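Local coordinates for fatty acid-binding protein TM_1468 (Thermotoga maritima, PDB 1VPV) that binds long-chain fatty acids such as palmitate and may take part in lipid transport or fatty acid metabolism, at residues E50-Y63 and I272-V284. Residues are numbered along the deposited sequence; the frame is centred on the assembly and turned at random.
Sequences EPDEREPEEIMNFY and IISPMGKVITTHV. With PLM (palmitic acid), chain D.
Lys278 lays its aliphatic chain across one face of the Phe62 ring, with CB 3.6 Å from the ring centroid and almost on the ring normal, a CH-pi contact. Fully extended beyond CG, the lysine carries NZ past the ring to a polar cluster, where Glu50 OE1 takes a salt bridge at 2.6 Å through its anti lone pair, Pro51 O accepts nearly head-on at 2.7 Å, and Glu58 OE1 adds a second salt bridge; Arg65 also pairs with Glu50. A long chain with a charged end suits this place; a methionine here would probably cost Glu50 and Glu58 their link and leave Pro51 O without this donor. Asp52, its CG anti to the backbone N (chi1 -170°), brings its carboxylate to the N-terminal end of helix 278-284. Lys278 N reaches Asp52 OD1 at 2.9 Å and Val279 N reaches Asp52 OD2 at 3.1 Å, each from above the carboxylate plane; Ser21 also binds OD2. A negative charge here would probably interact well with the helix dipole, and at Gly277, the N-cap residue, a CB would clash with Asp52 OD1. Arg54 grips Pro275 O end-on and in its guanidinium plane, NH1 and NH2 both 3.2 Å from Pro275 O, while NH2 also serves Val25 O. In this DegV fold the contact joins strand 49-51 and helix 56-68 to strand 267-275 and helix 278-284, beside the fatty-acid site: Val279 gives one methyl to Asp52, the other to palmitate, which Met276, Ile280 and His283 also line.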
loop_
_atom_site.group_PDB
_atom_site.type_symbol
_atom_site.label_atom_id
_atom_site.label_comp_id
_atom_site.label_asym_id
_atom_site.label_seq_id
_atom_site.Cartn_x
_atom_site.Cartn_y
_atom_site.Cartn_z
ATOM N N GLU A 50 -15.848 11.246 -3.051
ATOM C CA GLU A 50 -15.794 10.654 -1.698
ATOM C C GLU A 50 -14.380 10.480 -1.216
ATOM O O GLU A 50 -13.460 10.286 -2.021
ATOM C CB GLU A 50 -16.523 9.326 -1.589
ATOM C CG GLU A 50 -16.146 8.293 -2.582
ATOM C CD GLU A 50 -17.067 7.104 -2.502
ATOM O OE1 GLU A 50 -17.056 6.438 -1.451
ATOM O OE2 GLU A 50 -17.826 6.847 -3.463
ATOM N N PRO A 51 -14.167 10.642 0.094
ATOM C CA PRO A 51 -12.836 10.360 0.605
ATOM C C PRO A 51 -12.594 8.860 0.894
ATOM O O PRO A 51 -13.543 8.092 1.124
ATOM C CB PRO A 51 -12.748 11.245 1.838
ATOM C CG PRO A 51 -14.197 11.418 2.293
ATOM C CD PRO A 51 -15.078 11.180 1.116
ATOM N N ASP A 52 -11.317 8.455 0.826
ATOM C CA ASP A 52 -10.881 7.073 1.092
ATOM C C ASP A 52 -10.587 6.918 2.591
ATOM O O ASP A 52 -9.426 6.887 3.009
ATOM C CB ASP A 52 -9.656 6.787 0.209
ATOM C CG ASP A 52 -9.221 5.301 0.185
ATOM O OD1 ASP A 52 -9.811 4.446 0.852
ATOM O OD2 ASP A 52 -8.237 4.977 -0.514
ATOM N N GLU A 53 -11.642 6.851 3.414
ATOM C CA GLU A 53 -11.469 6.738 4.877
ATOM C C GLU A 53 -11.174 5.297 5.283
ATOM O O GLU A 53 -11.844 4.389 4.796
ATOM C CB GLU A 53 -12.741 7.157 5.609
ATOM C CG GLU A 53 -13.125 8.616 5.492
ATOM C CD GLU A 53 -12.249 9.590 6.288
ATOM O OE1 GLU A 53 -11.358 9.166 7.060
ATOM O OE2 GLU A 53 -12.477 10.810 6.129
ATOM N N ARG A 54 -10.215 5.085 6.189
ATOM C CA ARG A 54 -9.882 3.736 6.656
ATOM C C ARG A 54 -10.833 3.324 7.742
ATOM O O ARG A 54 -10.477 3.314 8.907
ATOM C CB ARG A 54 -8.453 3.593 7.222
ATOM C CG ARG A 54 -7.352 3.503 6.254
ATOM C CD ARG A 54 -7.513 2.430 5.168
ATOM N NE ARG A 54 -7.132 1.051 5.512
ATOM C CZ ARG A 54 -7.288 0.029 4.665
ATOM N NH1 ARG A 54 -7.813 0.229 3.467
ATOM N NH2 ARG A 54 -6.957 -1.203 5.009
ATOM N N GLU A 55 -12.008 2.910 7.323
ATOM C CA GLU A 55 -13.067 2.501 8.198
ATOM C C GLU A 55 -13.698 1.287 7.511
ATOM O O GLU A 55 -14.074 1.390 6.349
ATOM C CB GLU A 55 -14.034 3.671 8.329
ATOM C CG GLU A 55 -15.520 3.320 8.392
ATOM C CD GLU A 55 -15.938 2.769 9.725
ATOM O OE1 GLU A 55 -15.801 3.505 10.720
ATOM O OE2 GLU A 55 -16.411 1.609 9.774
ATOM N N PRO A 56 -13.762 0.123 8.198
ATOM C CA PRO A 56 -14.232 -1.103 7.522
ATOM C C PRO A 56 -15.584 -0.955 6.820
ATOM O O PRO A 56 -15.726 -1.428 5.712
ATOM C CB PRO A 56 -14.360 -2.135 8.663
ATOM C CG PRO A 56 -13.548 -1.611 9.771
ATOM C CD PRO A 56 -13.422 -0.114 9.616
ATOM N N GLU A 57 -16.571 -0.322 7.464
ATOM C CA GLU A 57 -17.904 -0.159 6.851
ATOM C C GLU A 57 -17.840 0.629 5.539
ATOM O O GLU A 57 -18.458 0.219 4.550
ATOM C CB GLU A 57 -18.898 0.524 7.800
ATOM N N GLU A 58 -17.107 1.746 5.518
ATOM C CA GLU A 58 -17.043 2.580 4.321
ATOM C C GLU A 58 -16.382 1.865 3.178
ATOM O O GLU A 58 -16.830 1.965 2.027
ATOM C CB GLU A 58 -16.360 3.914 4.577
ATOM C CG GLU A 58 -17.369 4.983 5.093
ATOM C CD GLU A 58 -16.970 6.407 4.732
ATOM O OE1 GLU A 58 -16.974 6.737 3.512
ATOM O OE2 GLU A 58 -16.676 7.195 5.673
ATOM N N ILE A 59 -15.345 1.115 3.497
ATOM C CA ILE A 59 -14.654 0.366 2.488
ATOM C C ILE A 59 -15.564 -0.710 1.887
ATOM O O ILE A 59 -15.589 -0.893 0.659
ATOM C CB ILE A 59 -13.305 -0.178 2.999
ATOM C CG1 ILE A 59 -12.292 0.961 2.967
ATOM C CG2 ILE A 59 -12.806 -1.290 2.117
ATOM C CD1 ILE A 59 -11.038 0.685 3.784
HETATM N N MSE A 60 -16.313 -1.397 2.731
HETATM C CA MSE A 60 -17.322 -2.352 2.272
HETATM C C MSE A 60 -18.454 -1.800 1.390
HETATM O O MSE A 60 -18.882 -2.453 0.430
HETATM C CB MSE A 60 -17.984 -2.924 3.483
HETATM C CG MSE A 60 -17.109 -3.871 4.207
HETATM SE SE MSE A 60 -18.002 -5.566 4.076
HETATM C CE MSE A 60 -19.425 -5.237 5.440
ATOM N N ASN A 61 -18.989 -0.644 1.776
ATOM C CA ASN A 61 -20.001 0.051 0.990
ATOM C C ASN A 61 -19.479 0.388 -0.413
ATOM O O ASN A 61 -20.180 0.200 -1.427
ATOM C CB ASN A 61 -20.409 1.333 1.705
ATOM C CG ASN A 61 -21.555 2.035 1.031
ATOM O OD1 ASN A 61 -21.368 3.054 0.365
ATOM N ND2 ASN A 61 -22.753 1.495 1.192
ATOM N N PHE A 62 -18.245 0.875 -0.460
ATOM C CA PHE A 62 -17.619 1.230 -1.690
ATOM C C PHE A 62 -17.484 0.008 -2.599
ATOM O O PHE A 62 -17.668 0.085 -3.804
ATOM C CB PHE A 62 -16.232 1.809 -1.416
ATOM C CG PHE A 62 -15.533 2.257 -2.660
ATOM C CD1 PHE A 62 -15.831 3.514 -3.213
ATOM C CD2 PHE A 62 -14.627 1.418 -3.309
ATOM C CE1 PHE A 62 -15.226 3.937 -4.380
ATOM C CE2 PHE A 62 -14.017 1.833 -4.457
ATOM C CZ PHE A 62 -14.332 3.099 -5.022
ATOM N N TYR A 63 -17.107 -1.115 -2.010
ATOM C CA TYR A 63 -16.972 -2.343 -2.759
ATOM C C TYR A 63 -18.298 -2.665 -3.436
ATOM O O TYR A 63 -18.335 -3.111 -4.564
ATOM C CB TYR A 63 -16.569 -3.525 -1.840
ATOM C CG TYR A 63 -15.105 -3.608 -1.411
ATOM C CD1 TYR A 63 -14.079 -3.009 -2.148
ATOM C CD2 TYR A 63 -14.747 -4.349 -0.284
ATOM C CE1 TYR A 63 -12.743 -3.127 -1.749
ATOM C CE2 TYR A 63 -13.419 -4.483 0.100
ATOM C CZ TYR A 63 -12.425 -3.875 -0.629
ATOM O OH TYR A 63 -11.100 -4.002 -0.215
ATOM N N ILE A 272 -1.021 -10.609 8.330
ATOM C CA ILE A 272 -2.339 -10.061 8.574
ATOM C C ILE A 272 -2.951 -9.746 7.194
ATOM O O ILE A 272 -2.228 -9.584 6.225
ATOM C CB ILE A 272 -2.250 -8.821 9.485
ATOM C CG1 ILE A 272 -3.626 -8.303 9.812
ATOM C CG2 ILE A 272 -1.394 -7.706 8.834
ATOM C CD1 ILE A 272 -3.642 -7.385 11.002
ATOM N N ILE A 273 -4.273 -9.723 7.122
ATOM C CA ILE A 273 -4.983 -9.420 5.899
ATOM C C ILE A 273 -5.536 -7.997 5.991
ATOM O O ILE A 273 -6.072 -7.607 7.020
ATOM C CB ILE A 273 -6.122 -10.453 5.660
ATOM C CG1 ILE A 273 -5.502 -11.794 5.233
ATOM C CG2 ILE A 273 -7.091 -9.982 4.574
ATOM C CD1 ILE A 273 -6.476 -12.948 5.264
ATOM N N SER A 274 -5.412 -7.237 4.909
ATOM C CA SER A 274 -5.959 -5.886 4.822
ATOM C C SER A 274 -6.728 -5.639 3.519
ATOM O O SER A 274 -6.174 -5.767 2.414
ATOM C CB SER A 274 -4.829 -4.870 4.906
ATOM O OG SER A 274 -5.328 -3.558 4.997
ATOM N N PRO A 275 -7.992 -5.250 3.632
ATOM C CA PRO A 275 -8.724 -4.945 2.413
ATOM C C PRO A 275 -8.169 -3.693 1.714
ATOM O O PRO A 275 -7.783 -2.742 2.366
ATOM C CB PRO A 275 -10.143 -4.692 2.908
ATOM C CG PRO A 275 -10.000 -4.334 4.309
ATOM C CD PRO A 275 -8.807 -5.057 4.834
HETATM N N MSE A 276 -8.122 -3.700 0.400
HETATM C CA MSE A 276 -7.643 -2.523 -0.324
HETATM C C MSE A 276 -8.712 -1.428 -0.293
HETATM O O MSE A 276 -9.927 -1.696 -0.462
HETATM C CB MSE A 276 -7.289 -2.883 -1.767
HETATM C CG MSE A 276 -6.117 -3.786 -1.896
HETATM SE SE MSE A 276 -6.038 -4.860 -3.588
HETATM C CE MSE A 276 -4.114 -4.474 -4.106
ATOM N N GLY A 277 -8.251 -0.201 -0.061
ATOM C CA GLY A 277 -9.152 0.959 0.052
ATOM C C GLY A 277 -9.799 1.369 -1.269
ATOM O O GLY A 277 -9.683 0.681 -2.282
ATOM N N LYS A 278 -10.477 2.509 -1.244
ATOM C CA LYS A 278 -11.240 2.989 -2.410
ATOM C C LYS A 278 -10.331 3.356 -3.595
ATOM O O LYS A 278 -10.612 3.021 -4.739
ATOM C CB LYS A 278 -12.137 4.198 -2.042
ATOM C CG LYS A 278 -12.961 4.043 -0.772
ATOM C CD LYS A 278 -14.003 5.164 -0.679
ATOM C CE LYS A 278 -14.838 5.085 0.596
ATOM N NZ LYS A 278 -15.608 6.345 0.742
ATOM N N VAL A 279 -9.242 4.043 -3.312
ATOM C CA VAL A 279 -8.333 4.476 -4.375
ATOM C C VAL A 279 -7.614 3.285 -5.024
ATOM O O VAL A 279 -7.598 3.141 -6.244
ATOM C CB VAL A 279 -7.346 5.522 -3.846
ATOM C CG1 VAL A 279 -6.327 5.879 -4.889
ATOM C CG2 VAL A 279 -8.115 6.781 -3.442
ATOM N N ILE A 280 -7.022 2.422 -4.231
ATOM C CA ILE A 280 -6.344 1.283 -4.808
ATOM C C ILE A 280 -7.338 0.419 -5.625
ATOM O O ILE A 280 -7.069 0.031 -6.778
ATOM C CB ILE A 280 -5.586 0.507 -3.724
ATOM C CG1 ILE A 280 -4.378 1.343 -3.248
ATOM C CG2 ILE A 280 -5.154 -0.850 -4.224
ATOM C CD1 ILE A 280 -3.221 1.393 -4.226
ATOM N N THR A 281 -8.502 0.177 -5.046
ATOM C CA THR A 281 -9.522 -0.620 -5.721
ATOM C C THR A 281 -9.922 -0.033 -7.056
ATOM O O THR A 281 -10.154 -0.756 -8.034
ATOM C CB THR A 281 -10.779 -0.729 -4.853
ATOM O OG1 THR A 281 -10.405 -1.331 -3.618
ATOM C CG2 THR A 281 -11.812 -1.614 -5.506
ATOM N N THR A 282 -10.047 1.286 -7.071
ATOM C CA THR A 282 -10.501 2.015 -8.242
ATOM C C THR A 282 -9.559 1.718 -9.383
ATOM O O THR A 282 -10.003 1.526 -10.527
ATOM C CB THR A 282 -10.603 3.525 -7.944
ATOM O OG1 THR A 282 -11.789 3.783 -7.143
ATOM C CG2 THR A 282 -10.654 4.338 -9.251
ATOM N N HIS A 283 -8.269 1.621 -9.058
ATOM C CA HIS A 283 -7.234 1.391 -10.055
ATOM C C HIS A 283 -7.044 -0.071 -10.391
ATOM O O HIS A 283 -6.673 -0.359 -11.518
ATOM C CB HIS A 283 -5.884 1.945 -9.594
ATOM C CG HIS A 283 -5.777 3.409 -9.738
ATOM N ND1 HIS A 283 -5.217 3.994 -10.848
ATOM C CD2 HIS A 283 -6.188 4.417 -8.931
ATOM C CE1 HIS A 283 -5.293 5.311 -10.723
ATOM N NE2 HIS A 283 -5.850 5.591 -9.555
ATOM N N VAL A 284 -7.243 -0.987 -9.437
ATOM C CA VAL A 284 -6.901 -2.396 -9.708
ATOM C C VAL A 284 -8.078 -3.219 -10.122
ATOM O O VAL A 284 -7.922 -4.209 -10.853
ATOM C CB VAL A 284 -6.156 -3.137 -8.543
ATOM C CG1 VAL A 284 -4.767 -2.579 -8.368
ATOM C CG2 VAL A 284 -6.917 -3.069 -7.254
HETATM C C1 PLM D . -3.741 9.621 -6.928
HETATM O O1 PLM D . -2.856 10.488 -6.667
HETATM O O2 PLM D . -4.789 9.914 -7.588
HETATM C C2 PLM D . -3.529 8.219 -6.406
HETATM C C3 PLM D . -3.049 7.289 -7.501
HETATM C C4 PLM D . -2.984 5.860 -6.980
HETATM C C5 PLM D . -2.569 4.934 -8.119
HETATM C C6 PLM D . -2.488 3.493 -7.686
HETATM C C7 PLM D . -2.010 2.573 -8.798
HETATM C C8 PLM D . -2.323 1.114 -8.477
HETATM C C9 PLM D . -1.384 0.560 -7.428
HETATM C CA PLM D . -1.738 -0.862 -7.039
HETATM C CB PLM D . -0.686 -1.439 -6.105
HETATM C CC PLM D . -1.185 -2.740 -5.484
HETATM C CD PLM D . -0.093 -3.453 -4.659
HETATM C CE PLM D . -0.642 -4.623 -3.863
HETATM C CF PLM D . 0.451 -5.442 -3.195
HETATM C CG PLM D . 0.896 -4.850 -1.855
HETATM O O HOH W 1 -6.784 2.636 -1.119
#